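Local atomic coordinates of trans-4-hydroxy-L-proline dehydratase (Clostridioides difficile 70-100-2010, PDB entry 6VXC), a protein that catalyses the dehydration of trans-4-hydroxy-L-proline to (S)-1-pyrroline-5-carboxylate by glycyl radical chemistry, a step in the anaerobic breakdown of hydroxyproline. Residues F169-A177 with A343-E353; G99-C107 with G289-W297. One frame throughout, in Å; residues are numbered along the deposited sequence.

Contact 1. Residues F169-A177 with A343-E353; sequences FTEFMEQRA and APPKVGITLKE
Gln175 meets the backbone of Val347 with both ends of its amide. Gln175 OE1 takes the proton of Val347 N at 3.1 Å, almost straight and on a lone pair in the carbonyl plane, while Gln175 NE2 gives a proton to Val347 O at 2.9 Å, reaching that carbonyl from above its plane. The second proton of Gln175 NE2 goes to Glu174 OE2 (3.0 Å), and a water bridges OE1 to Pro345 O, which together fix how the amide is turned. With CG beside the backbone N (chi1 -67°) and the rest extended, the side chain runs antiparallel to Thr350, past its hydroxyl, straight to the turn that leads into helix 348-353. Glu174 also runs past the Thr350 hydroxyl in the opposite direction, its CG 3.3 Å from Thr350 OG1; its carboxylate also binds Arg149 and Tyr164, and a water links OE2 to Ile349 N near the start of the helix.

At the far end of the segment Thr170 OG1 donates to Glu353 OE1, a very short 2.5 Å, arriving on the syn side but 31° out of the carboxylate plane; it is also hydrogen-bonded to Tyr470 N. Glu353, its chain extended beyond CG, also meets the edge of the Phe172 ring, where Phe172 CE1 is 3.2 Å from Glu353 OE1; that ring lies near Cys454 and Glu456, active-site residues by similarity. Arg176 reaches the other way, its guanidinium close to Pro344 CD and Lys346 CE; its charge is paired with Asp359, while Lys346 NZ bonds to Ser354 O.

Thus the loop between helices 158-166 and 186-189 packs on helix 348-353 and its approach, with strand 463-472 bonded to Thr170 and Phe172, helix 506-538 beside Glu171 and Met173, and helix 667-673 against Thr170 and Ile349.

Contact 2. Residues G99-C107 with G289-W297; sequences GAPTYPEIC and GVTTELNIW
The Tyr103 ring carries Asn295 CB on one face, 3.5 Å from the centroid and only 14° off the ring normal, a CH-pi contact set squarely over the middle. At the ring edge, close to its plane, lies Thr292 O, 3.9 Å from Tyr103 CE2. The backbone N of Asn295 comes down beside CB, 3.5 Å from Tyr103 CD2, and the Asn295 amide is tilted 29° from the ring. With CG anti to the backbone N (chi1 179°) the amide runs out past the CD1 side of the ring, and OD1 accepts from Arg176.

The tyrosine reaches past this CH-pi contact to the last turn of helix 276-293, where Tyr103 OH donates to Thr291 O at 2.6 Å, lying in that carbonyl's plane. The acceptor belongs to the C-terminal turn, where main-chain carbonyls begin to lack partners from within the helix; the neighbouring Thr292 O is taken by Arg47. Leu294 then leaves helical geometry and Asn295 forms the centre of an inverse gamma turn, with a weak bond from Ile296 N to Leu294 O, so the chain bends round directly over the tyrosine.

Ile106 fills in beside the ring: Ile106 CD1 touches Asn295 N at 3.8 Å and Leu294 CD2 at 4.1 Å. It is brought there by a tight turn in which Tyr103 O accepts from both Ile106 N and Cys107 N. Glu105 also points toward segment 289-297, but its carboxylate is held by Arg47 and Arg68, from helices 46-58 and 64-78. Off to the flank of the hydroxyl, Pro101 CG comes within 4.5 Å of Thr292 CG2, and the Thr292 side chain also touches Phe72 and Tyr75 of helix 64-78.

In the fold
Contacts 1 and 2, their centres 13 Å apart, share a direct seam. Segment 289-297 of contact 2 runs on from its helix to meet loop 169-177 of contact 1: Trp297 NE1 lies 2.7 Å from Phe172 O, and Ala177 N is 2.9 Å from Asn295 O, both probable hydrogen bonds. Pro344 of contact 1 in turn touches Tyr103 and Asn295 of contact 2. Contact 1 is the one near the active site: the Phe172 side chain is about 7 Å from that of Glu456 and about 8 Å from that of Cys454, the proton acceptor and radical cysteine by similarity, and about 4 Å from a glycerol, probably from the crystallisation liquor. Contact 2 lies away from these sites.

Contact 1. Residues F169-A177 with A343-E353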
loop_
_atom_site.group_PDB
_atom_site.type_symbol
_atom_site.label_atom_id
_atom_site.label_comp_id
_atom_site.label_asym_id
_atom_site.label_seq_id
_atom_site.Cartn_x
_atom_site.Cartn_y
_atom_site.Cartn_z
ATOM N N PHE A 169 -10.961 -12.560 -7.693
ATOM C CA PHE A 169 -10.444 -11.745 -6.604
ATOM C C PHE A 169 -9.029 -12.216 -6.310
ATOM O O PHE A 169 -8.580 -13.232 -6.839
ATOM C CB PHE A 169 -11.357 -11.806 -5.372
ATOM C CG PHE A 169 -11.607 -13.209 -4.823
ATOM C CD1 PHE A 169 -10.629 -13.871 -4.085
ATOM C CD2 PHE A 169 -12.835 -13.830 -4.994
ATOM C CE1 PHE A 169 -10.873 -15.148 -3.538
ATOM C CE2 PHE A 169 -13.090 -15.112 -4.462
ATOM C CZ PHE A 169 -12.102 -15.771 -3.735
ATOM N N THR A 170 -8.318 -11.455 -5.481
ATOM C CA THR A 170 -6.979 -11.842 -5.053
ATOM C C THR A 170 -6.987 -12.055 -3.543
ATOM O O THR A 170 -7.990 -11.820 -2.874
ATOM C CB THR A 170 -5.914 -10.798 -5.437
ATOM O OG1 THR A 170 -6.068 -9.640 -4.607
ATOM C CG2 THR A 170 -6.012 -10.382 -6.925
ATOM N N GLU A 171 -5.848 -12.488 -3.009
ATOM C CA GLU A 171 -5.702 -12.809 -1.589
ATOM C C GLU A 171 -4.412 -12.197 -1.048
ATOM O O GLU A 171 -3.317 -12.663 -1.368
ATOM C CB GLU A 171 -5.700 -14.322 -1.362
ATOM C CG GLU A 171 -5.419 -14.671 0.088
ATOM C CD GLU A 171 -6.263 -13.865 1.045
ATOM O OE1 GLU A 171 -7.495 -13.842 0.867
ATOM O OE2 GLU A 171 -5.707 -13.253 1.970
ATOM N N PHE A 172 -4.548 -11.184 -0.196
ATOM C CA PHE A 172 -3.385 -10.419 0.238
ATOM C C PHE A 172 -2.469 -11.204 1.165
ATOM O O PHE A 172 -1.267 -10.936 1.207
ATOM C CB PHE A 172 -3.840 -9.128 0.919
ATOM C CG PHE A 172 -3.707 -7.916 0.051
ATOM C CD1 PHE A 172 -4.057 -7.976 -1.295
ATOM C CD2 PHE A 172 -3.186 -6.740 0.556
ATOM C CE1 PHE A 172 -3.912 -6.871 -2.118
ATOM C CE2 PHE A 172 -3.045 -5.624 -0.263
ATOM C CZ PHE A 172 -3.404 -5.700 -1.612
ATOM N N MET A 173 -2.985 -12.193 1.895
ATOM C CA MET A 173 -2.161 -12.834 2.912
ATOM C C MET A 173 -1.513 -14.136 2.430
ATOM O O MET A 173 -0.985 -14.895 3.248
ATOM C CB MET A 173 -2.977 -13.068 4.187
ATOM C CG MET A 173 -2.776 -11.980 5.238
ATOM S SD MET A 173 -3.169 -10.318 4.594
ATOM C CE MET A 173 -4.952 -10.367 4.559
ATOM N N GLU A 174 -1.486 -14.385 1.118
ATOM C CA GLU A 174 -0.875 -15.622 0.642
ATOM C C GLU A 174 0.648 -15.586 0.711
ATOM O O GLU A 174 1.275 -16.634 0.875
ATOM C CB GLU A 174 -1.332 -15.951 -0.784
ATOM C CG GLU A 174 -0.925 -14.966 -1.882
ATOM C CD GLU A 174 -0.997 -15.604 -3.268
ATOM O OE1 GLU A 174 -1.914 -15.246 -4.051
ATOM O OE2 GLU A 174 -0.144 -16.486 -3.553
ATOM N N GLN A 175 1.264 -14.418 0.526
ATOM C CA GLN A 175 2.718 -14.308 0.535
ATOM C C GLN A 175 3.241 -13.222 1.462
ATOM O O GLN A 175 4.454 -12.988 1.491
ATOM C CB GLN A 175 3.235 -14.041 -0.876
ATOM C CG GLN A 175 3.044 -15.205 -1.839
ATOM C CD GLN A 175 3.379 -14.813 -3.245
ATOM O OE1 GLN A 175 4.384 -14.134 -3.482
ATOM N NE2 GLN A 175 2.543 -15.227 -4.198
ATOM N N ARG A 176 2.364 -12.525 2.174
ATOM C CA ARG A 176 2.752 -11.429 3.044
ATOM C C ARG A 176 1.841 -11.427 4.252
ATOM O O ARG A 176 0.739 -11.980 4.219
ATOM C CB ARG A 176 2.684 -10.055 2.339
ATOM C CG ARG A 176 3.464 -9.985 1.047
ATOM C CD ARG A 176 3.565 -8.572 0.519
ATOM N NE ARG A 176 4.603 -7.825 1.210
ATOM C CZ ARG A 176 4.975 -6.591 0.891
ATOM N NH1 ARG A 176 4.380 -5.958 -0.120
ATOM N NH2 ARG A 176 5.943 -6.007 1.573
ATOM N N ALA A 177 2.312 -10.772 5.310
ATOM C CA ALA A 177 1.545 -10.581 6.523
ATOM C C ALA A 177 0.624 -9.370 6.397
ATOM O O ALA A 177 0.874 -8.466 5.590
ATOM C CB ALA A 177 2.480 -10.406 7.714
ATOM N N ALA A 343 10.335 -3.973 -1.607
ATOM C CA ALA A 343 9.369 -4.966 -1.166
ATOM C C ALA A 343 9.937 -6.352 -1.467
ATOM O O ALA A 343 10.406 -6.585 -2.582
ATOM C CB ALA A 343 8.029 -4.763 -1.879
ATOM N N PRO A 344 9.958 -7.269 -0.502
ATOM C CA PRO A 344 10.553 -8.580 -0.766
ATOM C C PRO A 344 9.877 -9.269 -1.923
ATOM O O PRO A 344 8.701 -8.998 -2.240
ATOM C CB PRO A 344 10.346 -9.331 0.560
ATOM C CG PRO A 344 10.355 -8.254 1.587
ATOM C CD PRO A 344 9.646 -7.086 0.924
ATOM N N PRO A 345 10.570 -10.190 -2.592
ATOM C CA PRO A 345 10.108 -10.688 -3.890
ATOM C C PRO A 345 8.743 -11.365 -3.828
ATOM O O PRO A 345 8.433 -12.107 -2.897
ATOM C CB PRO A 345 11.203 -11.682 -4.297
ATOM C CG PRO A 345 11.860 -12.059 -3.009
ATOM C CD PRO A 345 11.823 -10.828 -2.169
ATOM N N LYS A 346 7.934 -11.091 -4.846
ATOM C CA LYS A 346 6.619 -11.672 -5.047
ATOM C C LYS A 346 6.623 -12.587 -6.267
ATOM O O LYS A 346 7.373 -12.374 -7.224
ATOM C CB LYS A 346 5.574 -10.569 -5.247
ATOM C CG LYS A 346 5.611 -9.445 -4.210
ATOM C CD LYS A 346 5.157 -8.112 -4.852
ATOM C CE LYS A 346 5.334 -6.940 -3.900
ATOM N NZ LYS A 346 5.244 -5.617 -4.574
ATOM N N VAL A 347 5.748 -13.589 -6.245
ATOM C CA VAL A 347 5.534 -14.467 -7.384
ATOM C C VAL A 347 4.038 -14.614 -7.598
ATOM O O VAL A 347 3.224 -14.152 -6.799
ATOM C CB VAL A 347 6.192 -15.852 -7.208
ATOM C CG1 VAL A 347 7.705 -15.722 -7.160
ATOM C CG2 VAL A 347 5.646 -16.570 -5.955
ATOM N N GLY A 348 3.689 -15.242 -8.715
ATOM C CA GLY A 348 2.295 -15.573 -8.967
ATOM C C GLY A 348 1.394 -14.356 -8.943
ATOM O O GLY A 348 1.745 -13.280 -9.439
ATOM N N ILE A 349 0.212 -14.529 -8.345
ATOM C CA ILE A 349 -0.807 -13.481 -8.366
ATOM C C ILE A 349 -0.365 -12.255 -7.560
ATOM O O ILE A 349 -0.700 -11.119 -7.904
ATOM C CB ILE A 349 -2.157 -14.020 -7.858
ATOM C CG1 ILE A 349 -2.590 -15.271 -8.641
ATOM C CG2 ILE A 349 -3.216 -12.928 -7.944
ATOM C CD1 ILE A 349 -2.737 -15.037 -10.112
ATOM N N THR A 350 0.348 -12.469 -6.453
ATOM C CA THR A 350 0.801 -11.341 -5.649
ATOM C C THR A 350 1.628 -10.369 -6.483
ATOM O O THR A 350 1.496 -9.152 -6.341
ATOM C CB THR A 350 1.600 -11.837 -4.445
ATOM O OG1 THR A 350 0.805 -12.772 -3.700
ATOM C CG2 THR A 350 1.990 -10.651 -3.541
ATOM N N LEU A 351 2.503 -10.886 -7.342
ATOM C CA LEU A 351 3.263 -10.011 -8.228
ATOM C C LEU A 351 2.345 -9.290 -9.213
ATOM O O LEU A 351 2.455 -8.073 -9.403
ATOM C CB LEU A 351 4.339 -10.832 -8.942
ATOM C CG LEU A 351 5.463 -10.237 -9.795
ATOM C CD1 LEU A 351 5.025 -9.994 -11.208
ATOM C CD2 LEU A 351 6.113 -8.989 -9.166
ATOM N N LYS A 352 1.410 -10.020 -9.820
ATOM C CA LYS A 352 0.527 -9.418 -10.818
ATOM C C LYS A 352 -0.264 -8.263 -10.222
ATOM O O LYS A 352 -0.518 -7.256 -10.897
ATOM C CB LYS A 352 -0.424 -10.486 -11.374
ATOM C CG LYS A 352 0.252 -11.634 -12.127
ATOM C CD LYS A 352 -0.791 -12.610 -12.694
ATOM C CE LYS A 352 -0.211 -13.480 -13.795
ATOM N NZ LYS A 352 -1.269 -13.967 -14.724
ATOM N N GLU A 353 -0.658 -8.382 -8.955
ATOM C CA GLU A 353 -1.461 -7.337 -8.348
ATOM C C GLU A 353 -0.611 -6.217 -7.760
ATOM O O GLU A 353 -1.145 -5.137 -7.492
ATOM C CB GLU A 353 -2.387 -7.907 -7.262
ATOM C CG GLU A 353 -1.675 -8.508 -6.042
ATOM C CD GLU A 353 -2.639 -9.237 -5.094
ATOM O OE1 GLU A 353 -3.714 -8.688 -4.804
ATOM O OE2 GLU A 353 -2.329 -10.360 -4.635
HETATM O O HOH W 1 -3.478 -12.997 -4.473
HETATM O O HOH W 2 0.540 -11.909 -0.536
HETATM O O HOH W 3 0.089 -16.614 -6.267
HETATM O O HOH W 4 6.764 -14.241 -2.381
HETATM O O HOH W 5 4.910 -3.833 -2.646
#

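Contact 2. Residues G99-C107 with G289-W297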
loop_
_atom_site.group_PDB
_atom_site.type_symbol
_atom_site.label_atom_id
_atom_site.label_comp_id
_atom_site.label_asym_id
_atom_site.label_seq_id
_atom_site.Cartn_x
_atom_site.Cartn_y
_atom_site.Cartn_z
ATOM N N GLY A 99 18.862 -5.395 -0.903
ATOM C CA GLY A 99 18.847 -6.803 -0.535
ATOM C C GLY A 99 17.620 -7.116 0.294
ATOM O O GLY A 99 17.452 -6.587 1.396
ATOM N N ALA A 100 16.744 -7.932 -0.259
ATOM C CA ALA A 100 15.510 -8.272 0.442
ATOM C C ALA A 100 15.709 -9.527 1.285
ATOM O O ALA A 100 16.180 -10.547 0.766
ATOM C CB ALA A 100 14.367 -8.508 -0.539
ATOM N N PRO A 101 15.359 -9.509 2.563
ATOM C CA PRO A 101 15.283 -10.763 3.316
ATOM C C PRO A 101 14.167 -11.635 2.760
ATOM O O PRO A 101 13.327 -11.189 1.977
ATOM C CB PRO A 101 14.969 -10.316 4.745
ATOM C CG PRO A 101 15.182 -8.832 4.758
ATOM C CD PRO A 101 14.946 -8.354 3.368
ATOM N N THR A 102 14.163 -12.903 3.180
ATOM C CA THR A 102 13.079 -13.825 2.866
ATOM C C THR A 102 12.345 -14.225 4.132
ATOM O O THR A 102 12.886 -14.168 5.240
ATOM C CB THR A 102 13.559 -15.104 2.169
ATOM O OG1 THR A 102 14.423 -15.828 3.042
ATOM C CG2 THR A 102 14.278 -14.798 0.874
ATOM N N TYR A 103 11.112 -14.676 3.945
ATOM C CA TYR A 103 10.181 -14.915 5.044
ATOM C C TYR A 103 9.517 -16.279 4.860
ATOM O O TYR A 103 8.321 -16.371 4.573
ATOM C CB TYR A 103 9.158 -13.779 5.117
ATOM C CG TYR A 103 9.800 -12.404 5.307
ATOM C CD1 TYR A 103 10.357 -11.724 4.232
ATOM C CD2 TYR A 103 9.881 -11.814 6.560
ATOM C CE1 TYR A 103 10.958 -10.491 4.390
ATOM C CE2 TYR A 103 10.488 -10.556 6.726
ATOM C CZ TYR A 103 11.020 -9.903 5.632
ATOM O OH TYR A 103 11.636 -8.659 5.763
ATOM N N PRO A 104 10.273 -17.368 5.040
ATOM C CA PRO A 104 9.718 -18.712 4.783
ATOM C C PRO A 104 8.641 -19.146 5.772
ATOM O O PRO A 104 7.918 -20.105 5.479
ATOM C CB PRO A 104 10.949 -19.618 4.877
ATOM C CG PRO A 104 11.883 -18.887 5.792
ATOM C CD PRO A 104 11.673 -17.423 5.490
ATOM N N GLU A 105 8.482 -18.461 6.910
ATOM C CA GLU A 105 7.345 -18.748 7.775
ATOM C C GLU A 105 6.025 -18.357 7.130
ATOM O O GLU A 105 4.966 -18.820 7.572
ATOM C CB GLU A 105 7.487 -18.038 9.121
ATOM C CG GLU A 105 7.485 -16.509 9.028
ATOM C CD GLU A 105 8.878 -15.939 8.965
ATOM O OE1 GLU A 105 9.311 -15.339 9.974
ATOM O OE2 GLU A 105 9.562 -16.142 7.940
ATOM N N ILE A 106 6.071 -17.477 6.132
ATOM C CA ILE A 106 4.891 -17.022 5.413
ATOM C C ILE A 106 4.821 -17.726 4.068
ATOM O O ILE A 106 3.828 -18.379 3.752
ATOM C CB ILE A 106 4.913 -15.495 5.221
ATOM C CG1 ILE A 106 4.940 -14.783 6.575
ATOM C CG2 ILE A 106 3.704 -15.044 4.386
ATOM C CD1 ILE A 106 5.250 -13.295 6.452
ATOM N N CYS A 107 5.872 -17.586 3.266
ATOM C CA CYS A 107 5.966 -18.225 1.955
ATOM C C CYS A 107 7.371 -18.781 1.804
ATOM O O CYS A 107 8.343 -18.026 1.692
ATOM C CB CYS A 107 5.641 -17.259 0.810
ATOM S SG CYS A 107 5.746 -18.042 -0.820
ATOM N N GLY A 289 12.847 -2.946 12.359
ATOM C CA GLY A 289 12.304 -3.954 13.235
ATOM C C GLY A 289 11.012 -4.574 12.742
ATOM O O GLY A 289 10.935 -5.802 12.599
ATOM N N VAL A 290 9.987 -3.755 12.483
ATOM C CA VAL A 290 8.678 -4.341 12.171
ATOM C C VAL A 290 8.680 -4.986 10.799
ATOM O O VAL A 290 7.934 -5.945 10.556
ATOM C CB VAL A 290 7.549 -3.308 12.316
ATOM C CG1 VAL A 290 7.451 -2.837 13.777
ATOM C CG2 VAL A 290 7.737 -2.122 11.326
ATOM N N THR A 291 9.512 -4.504 9.880
ATOM C CA THR A 291 9.538 -5.113 8.556
ATOM C C THR A 291 10.476 -6.307 8.470
ATOM O O THR A 291 10.494 -6.980 7.439
ATOM C CB THR A 291 9.897 -4.081 7.466
ATOM O OG1 THR A 291 11.214 -3.577 7.680
ATOM C CG2 THR A 291 8.888 -2.932 7.465
ATOM N N THR A 292 11.277 -6.577 9.496
ATOM C CA THR A 292 11.961 -7.859 9.556
ATOM C C THR A 292 11.305 -8.838 10.519
ATOM O O THR A 292 11.550 -10.037 10.404
ATOM C CB THR A 292 13.455 -7.691 9.903
ATOM O OG1 THR A 292 13.614 -6.967 11.122
ATOM C CG2 THR A 292 14.220 -7.016 8.760
ATOM N N GLU A 293 10.480 -8.361 11.452
ATOM C CA GLU A 293 9.606 -9.246 12.217
ATOM C C GLU A 293 8.710 -10.069 11.287
ATOM O O GLU A 293 8.607 -11.291 11.427
ATOM C CB GLU A 293 8.768 -8.412 13.198
ATOM C CG GLU A 293 7.662 -9.176 13.913
ATOM C CD GLU A 293 6.959 -8.378 15.041
ATOM O OE1 GLU A 293 6.412 -7.277 14.784
ATOM O OE2 GLU A 293 6.939 -8.881 16.196
ATOM N N LEU A 294 8.069 -9.411 10.321
ATOM C CA LEU A 294 7.211 -10.058 9.337
ATOM C C LEU A 294 7.294 -9.278 8.034
ATOM O O LEU A 294 7.607 -8.090 8.032
ATOM C CB LEU A 294 5.756 -10.115 9.810
ATOM C CG LEU A 294 5.433 -11.085 10.948
ATOM C CD1 LEU A 294 4.091 -10.723 11.565
ATOM C CD2 LEU A 294 5.477 -12.539 10.471
ATOM N N ASN A 295 6.960 -9.946 6.927
ATOM C CA ASN A 295 6.899 -9.300 5.606
ATOM C C ASN A 295 5.549 -8.602 5.453
ATOM O O ASN A 295 4.646 -9.073 4.756
ATOM C CB ASN A 295 7.107 -10.315 4.489
ATOM C CG ASN A 295 7.034 -9.673 3.112
ATOM O OD1 ASN A 295 7.049 -8.447 2.991
ATOM N ND2 ASN A 295 7.004 -10.497 2.063
ATOM N N ILE A 296 5.417 -7.431 6.092
ATOM C CA ILE A 296 4.123 -6.751 6.189
ATOM C C ILE A 296 3.851 -5.919 4.937
ATOM O O ILE A 296 4.758 -5.329 4.357
ATOM C CB ILE A 296 4.055 -5.886 7.466
ATOM C CG1 ILE A 296 5.316 -5.017 7.595
ATOM C CG2 ILE A 296 3.833 -6.759 8.686
ATOM C CD1 ILE A 296 5.323 -4.108 8.794
ATOM N N TRP A 297 2.590 -5.915 4.502
ATOM C CA TRP A 297 2.159 -5.064 3.400
ATOM C C TRP A 297 2.487 -3.602 3.682
ATOM O O TRP A 297 2.268 -3.109 4.787
ATOM C CB TRP A 297 0.654 -5.223 3.161
ATOM C CG TRP A 297 0.305 -6.399 2.290
ATOM C CD1 TRP A 297 -0.223 -7.596 2.686
ATOM C CD2 TRP A 297 0.472 -6.481 0.870
ATOM N NE1 TRP A 297 -0.397 -8.418 1.591
ATOM C CE2 TRP A 297 0.025 -7.756 0.467
ATOM C CE3 TRP A 297 0.961 -5.597 -0.101
ATOM C CZ2 TRP A 297 0.049 -8.165 -0.861
ATOM C CZ3 TRP A 297 0.979 -6.007 -1.426
ATOM C CH2 TRP A 297 0.530 -7.282 -1.789
#